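Long-range contacts in mandelate racemase/muconate lactonizing enzyme/Enolase superfamily (Rhodobacter sphaeroides, PDB 2HZG), which belongs to the enolase superfamily, pairing an N-terminal capping domain with an eight-stranded TIM-type barrel that holds a sodium ion in this structure: residues L126-S131 / A320-D325; A314-F319 / G352-P357. All blocks are in the same frame, centred on the assembly; numbering follows the deposited sequence. Where two conformers were deposited one is given.

How the contacts relate
Following the chain from the N terminus, 126-131 comes first, in the loop between helix 122-125 and the barrel strand 135-141. Contact 1 joins it to 320-325, which leads into the last barrel strand, 327-331, and so closes a loop of 188 residues spanning most of the barrel. Contact 2 closes a much shorter one, from 314-319, on helix 309-316, to the loop 352-357, between helices 336-340 and 368-374. The two cross, since 314-319 lies within the first loop and 352-357 beyond it. They also touch, through probable hydrogen bonds from Y128 and S131, tying the loop before strand 135-141, the link from helix 309-316 to strand 327-331, and the loop after helix 336-340 together.

Contact 1 (L126-S131 / A320-D325); sequences LGYSAS and AGLEAD
Two irregular backbones meet here without a hydrogen bond between them, coming nearest at S131 and A320 (CA to CA 4.5 Å) and at Y128 and G321 (CA to CA 5.1 Å). Y128 carries most of the contact by laying one face of its ring over the backbone at G321. The peptide nitrogen G321 N lies 3.4 Å above the ring plane, over its centre, while G321 CA makes a CH-pi contact 3.7 Å from the centroid of the Y128 ring and 26° off its normal. G321 has no side chain, and its CA itself meets the ring face. With CG of Y128 anti to the carbonyl carbon (chi1 -73°), the ring reaches past G321 to L322, whose side chain it crosses at a slant; Y128 OH stands 3.5 Å from L322 CG, and Y128 CE1 3.9 Å from L322 CD2. The hydroxyl is also held by a hydrogen bond with P318 O, just before the 320-325 segment, which holds the far end of the ring beside that backbone. Beyond the tyrosine, A130 O receives a CA-H...O contact from G321 CA at 3.2 Å, bent to 121° at the hydrogen. S131 OG packs 3.9 Å from A320 CB, but its polar partner is A356 O. Around this junction, K288 makes a cation-pi contact with Y128, and A291 and Q295 of the same helix, 284-297, touch Y128 and L322 respectively. W123 of helix 122-125 packs on Y128, S131 and A320, placing the contact between these two helices, just ahead of strands 135-141 and 327-331.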
loop_
_atom_site.group_PDB
_atom_site.type_symbol
_atom_site.label_atom_id
_atom_site.label_comp_id
_atom_site.label_asym_id
_atom_site.label_seq_id
_atom_site.Cartn_x
_atom_site.Cartn_y
_atom_site.Cartn_z
ATOM N N LEU A 126 12.388 23.632 1.846
ATOM C CA LEU A 126 12.953 22.295 1.642
ATOM C C LEU A 126 14.465 22.284 1.612
ATOM O O LEU A 126 15.081 21.223 1.692
ATOM C CB LEU A 126 12.456 21.682 0.328
ATOM C CG LEU A 126 11.134 20.935 0.272
ATOM C CD1 LEU A 126 11.022 20.366 -1.158
ATOM C CD2 LEU A 126 11.026 19.811 1.339
ATOM N N GLY A 127 15.071 23.454 1.460
ATOM C CA GLY A 127 16.514 23.540 1.566
ATOM C C GLY A 127 17.197 23.861 0.267
ATOM O O GLY A 127 18.421 23.889 0.213
ATOM N N TYR A 128 16.426 24.131 -0.783
ATOM C CA TYR A 128 17.055 24.519 -2.043
ATOM C C TYR A 128 17.353 26.021 -2.054
ATOM O O TYR A 128 16.617 26.804 -1.460
ATOM C CB TYR A 128 16.196 24.114 -3.243
ATOM C CG TYR A 128 16.194 22.618 -3.547
ATOM C CD1 TYR A 128 17.395 21.915 -3.745
ATOM C CD2 TYR A 128 14.987 21.916 -3.672
ATOM C CE1 TYR A 128 17.400 20.554 -4.044
ATOM C CE2 TYR A 128 14.982 20.536 -3.973
ATOM C CZ TYR A 128 16.190 19.869 -4.164
ATOM O OH TYR A 128 16.186 18.523 -4.451
ATOM N N SER A 129 18.436 26.409 -2.721
ATOM C CA SER A 129 18.829 27.819 -2.784
ATOM C C SER A 129 18.220 28.529 -3.990
ATOM O O SER A 129 18.171 29.764 -4.035
ATOM C CB SER A 129 20.361 27.971 -2.791
ATOM O OG SER A 129 20.928 27.552 -4.021
ATOM N N ALA A 130 17.751 27.741 -4.958
ATOM C CA ALA A 130 17.205 28.273 -6.200
ATOM C C ALA A 130 16.145 27.319 -6.759
ATOM O O ALA A 130 16.144 26.130 -6.424
ATOM C CB ALA A 130 18.334 28.488 -7.221
ATOM N N SER A 131 15.241 27.865 -7.577
ATOM C CA SER A 131 14.298 27.081 -8.368
ATOM C C SER A 131 14.645 27.225 -9.853
ATOM O O SER A 131 14.441 28.279 -10.469
ATOM C CB SER A 131 12.870 27.521 -8.106
ATOM O OG SER A 131 11.958 26.837 -8.938
ATOM N N ALA A 320 13.472 21.235 -7.499
ATOM C CA ALA A 320 13.592 22.630 -7.930
ATOM C C ALA A 320 15.060 23.059 -8.003
ATOM O O ALA A 320 15.481 23.713 -8.950
ATOM C CB ALA A 320 12.824 23.553 -6.981
ATOM N N GLY A 321 15.838 22.684 -6.994
ATOM C CA GLY A 321 17.226 23.125 -6.904
ATOM C C GLY A 321 18.217 22.228 -7.602
ATOM O O GLY A 321 19.415 22.487 -7.544
ATOM N N LEU A 322 17.730 21.180 -8.269
ATOM C CA LEU A 322 18.602 20.292 -9.038
ATOM C C LEU A 322 18.642 20.709 -10.508
ATOM O O LEU A 322 17.818 20.281 -11.331
ATOM C CB LEU A 322 18.168 18.832 -8.886
ATOM C CG LEU A 322 18.049 18.296 -7.460
ATOM C CD1 LEU A 322 17.672 16.814 -7.536
ATOM C CD2 LEU A 322 19.343 18.497 -6.657
ATOM N N GLU A 323 19.603 21.575 -10.827
ATOM C CA GLU A 323 19.628 22.230 -12.109
ATOM C C GLU A 323 19.689 21.276 -13.298
ATOM O O GLU A 323 19.030 21.529 -14.305
ATOM C CB GLU A 323 20.776 23.227 -12.172
ATOM C CG GLU A 323 20.727 24.082 -13.439
ATOM C CD GLU A 323 21.735 25.216 -13.435
ATOM O OE1 GLU A 323 22.530 25.331 -12.466
ATOM O OE2 GLU A 323 21.717 25.996 -14.406
ATOM N N ALA A 324 20.451 20.187 -13.177
ATOM C CA ALA A 324 20.668 19.273 -14.292
ATOM C C ALA A 324 19.477 18.345 -14.539
ATOM O O ALA A 324 19.314 17.839 -15.643
ATOM C CB ALA A 324 21.972 18.459 -14.105
ATOM N N ASP A 325 18.650 18.120 -13.517
ATOM C CA ASP A 325 17.415 17.350 -13.710
ATOM C C ASP A 325 16.367 18.251 -14.339
ATOM O O ASP A 325 15.471 18.761 -13.678
ATOM C CB ASP A 325 16.968 16.688 -12.403
ATOM C CG ASP A 325 17.846 15.482 -12.047
ATOM O OD1 ASP A 325 18.931 15.321 -12.633
ATOM O OD2 ASP A 325 17.463 14.683 -11.198
#

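Contact 2 (A314-F319 / G352-P357)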
loop_
_atom_site.group_PDB
_atom_site.type_symbol
_atom_site.label_atom_id
_atom_site.label_comp_id
_atom_site.label_asym_id
_atom_site.label_seq_id
_atom_site.Cartn_x
_atom_site.Cartn_y
_atom_site.Cartn_z
ATOM N N ALA A 314 3.634 21.201 -6.493
ATOM C CA ALA A 314 4.115 20.373 -5.387
ATOM C C ALA A 314 5.152 19.380 -5.865
ATOM O O ALA A 314 6.179 19.201 -5.227
ATOM C CB ALA A 314 2.959 19.660 -4.692
ATOM N N SER A 315 4.902 18.764 -7.024
ATOM C CA SER A 315 5.804 17.727 -7.515
ATOM C C SER A 315 7.074 18.288 -8.168
ATOM O O SER A 315 8.015 17.547 -8.393
ATOM C CB SER A 315 5.074 16.713 -8.397
ATOM O OG SER A 315 4.234 15.825 -7.601
ATOM N N LEU A 316 7.096 19.591 -8.447
ATOM C CA LEU A 316 8.326 20.270 -8.892
ATOM C C LEU A 316 9.215 20.641 -7.706
ATOM O O LEU A 316 10.439 20.657 -7.834
ATOM C CB LEU A 316 8.001 21.522 -9.705
ATOM C CG LEU A 316 7.319 21.324 -11.065
ATOM C CD1 LEU A 316 7.040 22.657 -11.761
ATOM C CD2 LEU A 316 8.203 20.466 -11.925
ATOM N N GLN A 317 8.602 20.939 -6.553
ATOM C CA GLN A 317 9.370 21.370 -5.369
ATOM C C GLN A 317 10.584 20.470 -5.061
ATOM O O GLN A 317 11.680 20.980 -4.872
ATOM C CB GLN A 317 8.491 21.509 -4.113
ATOM C CG GLN A 317 7.232 22.392 -4.240
ATOM C CD GLN A 317 7.539 23.865 -4.497
ATOM O OE1 GLN A 317 8.606 24.379 -4.115
ATOM N NE2 GLN A 317 6.613 24.544 -5.159
ATOM N N PRO A 318 10.408 19.128 -5.031
ATOM C CA PRO A 318 11.526 18.278 -4.584
ATOM C C PRO A 318 12.769 18.249 -5.474
ATOM O O PRO A 318 13.808 17.721 -5.050
ATOM C CB PRO A 318 10.898 16.881 -4.545
ATOM C CG PRO A 318 9.404 17.145 -4.466
ATOM C CD PRO A 318 9.225 18.305 -5.349
ATOM N N PHE A 319 12.677 18.765 -6.697
ATOM C CA PHE A 319 13.864 18.835 -7.546
ATOM C C PHE A 319 14.097 20.227 -8.120
ATOM O O PHE A 319 14.855 20.384 -9.075
ATOM C CB PHE A 319 13.915 17.696 -8.611
ATOM C CG PHE A 319 12.938 17.827 -9.798
ATOM C CD1 PHE A 319 13.432 17.825 -11.114
ATOM C CD2 PHE A 319 11.546 17.841 -9.612
ATOM C CE1 PHE A 319 12.578 17.873 -12.210
ATOM C CE2 PHE A 319 10.678 17.913 -10.692
ATOM C CZ PHE A 319 11.192 17.923 -12.016
ATOM N N GLY A 352 10.781 29.105 -22.537
ATOM C CA GLY A 352 9.865 27.950 -22.541
ATOM C C GLY A 352 9.990 27.041 -21.326
ATOM O O GLY A 352 9.436 25.936 -21.311
ATOM N N LEU A 353 10.720 27.501 -20.312
ATOM C CA LEU A 353 10.953 26.710 -19.114
ATOM C C LEU A 353 9.939 27.059 -18.019
ATOM O O LEU A 353 9.511 28.231 -17.871
ATOM C CB LEU A 353 12.379 26.935 -18.599
ATOM C CG LEU A 353 13.549 26.622 -19.533
ATOM C CD1 LEU A 353 14.842 26.919 -18.821
ATOM C CD2 LEU A 353 13.518 25.174 -19.989
ATOM N N ILE A 354 9.557 26.050 -17.243
ATOM C CA ILE A 354 8.705 26.288 -16.081
ATOM C C ILE A 354 9.437 25.905 -14.804
ATOM O O ILE A 354 10.448 25.211 -14.831
ATOM C CB ILE A 354 7.342 25.527 -16.172
ATOM C CG1 ILE A 354 7.556 23.994 -16.244
ATOM C CG2 ILE A 354 6.443 26.093 -17.323
ATOM C CD1 ILE A 354 6.243 23.189 -15.921
ATOM N N ARG A 355 8.918 26.328 -13.664
ATOM C CA ARG A 355 9.648 26.067 -12.429
ATOM C C ARG A 355 8.718 26.045 -11.246
ATOM O O ARG A 355 7.590 26.562 -11.318
ATOM C CB ARG A 355 10.801 27.074 -12.242
ATOM C CG ARG A 355 10.389 28.508 -11.901
ATOM C CD ARG A 355 11.571 29.442 -12.072
ATOM N NE ARG A 355 11.953 29.517 -13.484
ATOM C CZ ARG A 355 13.202 29.572 -13.934
ATOM N NH1 ARG A 355 14.215 29.557 -13.078
ATOM N NH2 ARG A 355 13.427 29.640 -15.249
ATOM N N ALA A 356 9.172 25.390 -10.185
ATOM C CA ALA A 356 8.538 25.483 -8.885
ATOM C C ALA A 356 8.428 26.982 -8.577
ATOM O O ALA A 356 9.448 27.702 -8.594
ATOM C CB ALA A 356 9.373 24.759 -7.836
ATOM N N PRO A 357 7.194 27.473 -8.365
ATOM C CA PRO A 357 6.983 28.917 -8.234
ATOM C C PRO A 357 7.915 29.621 -7.244
ATOM O O PRO A 357 8.226 29.104 -6.164
ATOM C CB PRO A 357 5.521 29.010 -7.785
ATOM C CG PRO A 357 4.888 27.813 -8.450
ATOM C CD PRO A 357 5.915 26.737 -8.308
HETATM O O HOH W 1 6.577 27.381 -4.748
#
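Helix 309-316, next to the last strand of the TIM-type barrel, packs with the residues after it against the loop 352-357 following helix 336-340. L316 points at A356, with L316 CB 4.0 Å from A356 CB, and its chain runs on along the neighbouring backbone: L316 CD1 lies 3.8 Å from both R355 C and A356 N. The same methyl reaches the end of I354, with L316 CD1 and I354 CD1 4.3 Å apart. Q317 is bent at chi2 (-65°), which brings its amide over the A356 methyl; Q317 OE1 is 3.8 Å from A356 CB. Its side chain crosses that of P357 at about a right angle, Q317 NE2 passing 3.9 Å from P357 CD. No direct hydrogen bond spans the two segments, but a water does, accepting from Q317 NE2 at 2.9 Å and donating to P357 O. The amide nitrogen is also bonded to S313 OG within the helix, and P357 O to W123 NE1, so both ends of the water bridge have second partners. L316 and I354 both touch C328 of strand 327-331, while Q317 and A356 touch W123 of helix 122-125, so the contact spans from that strand to that helix.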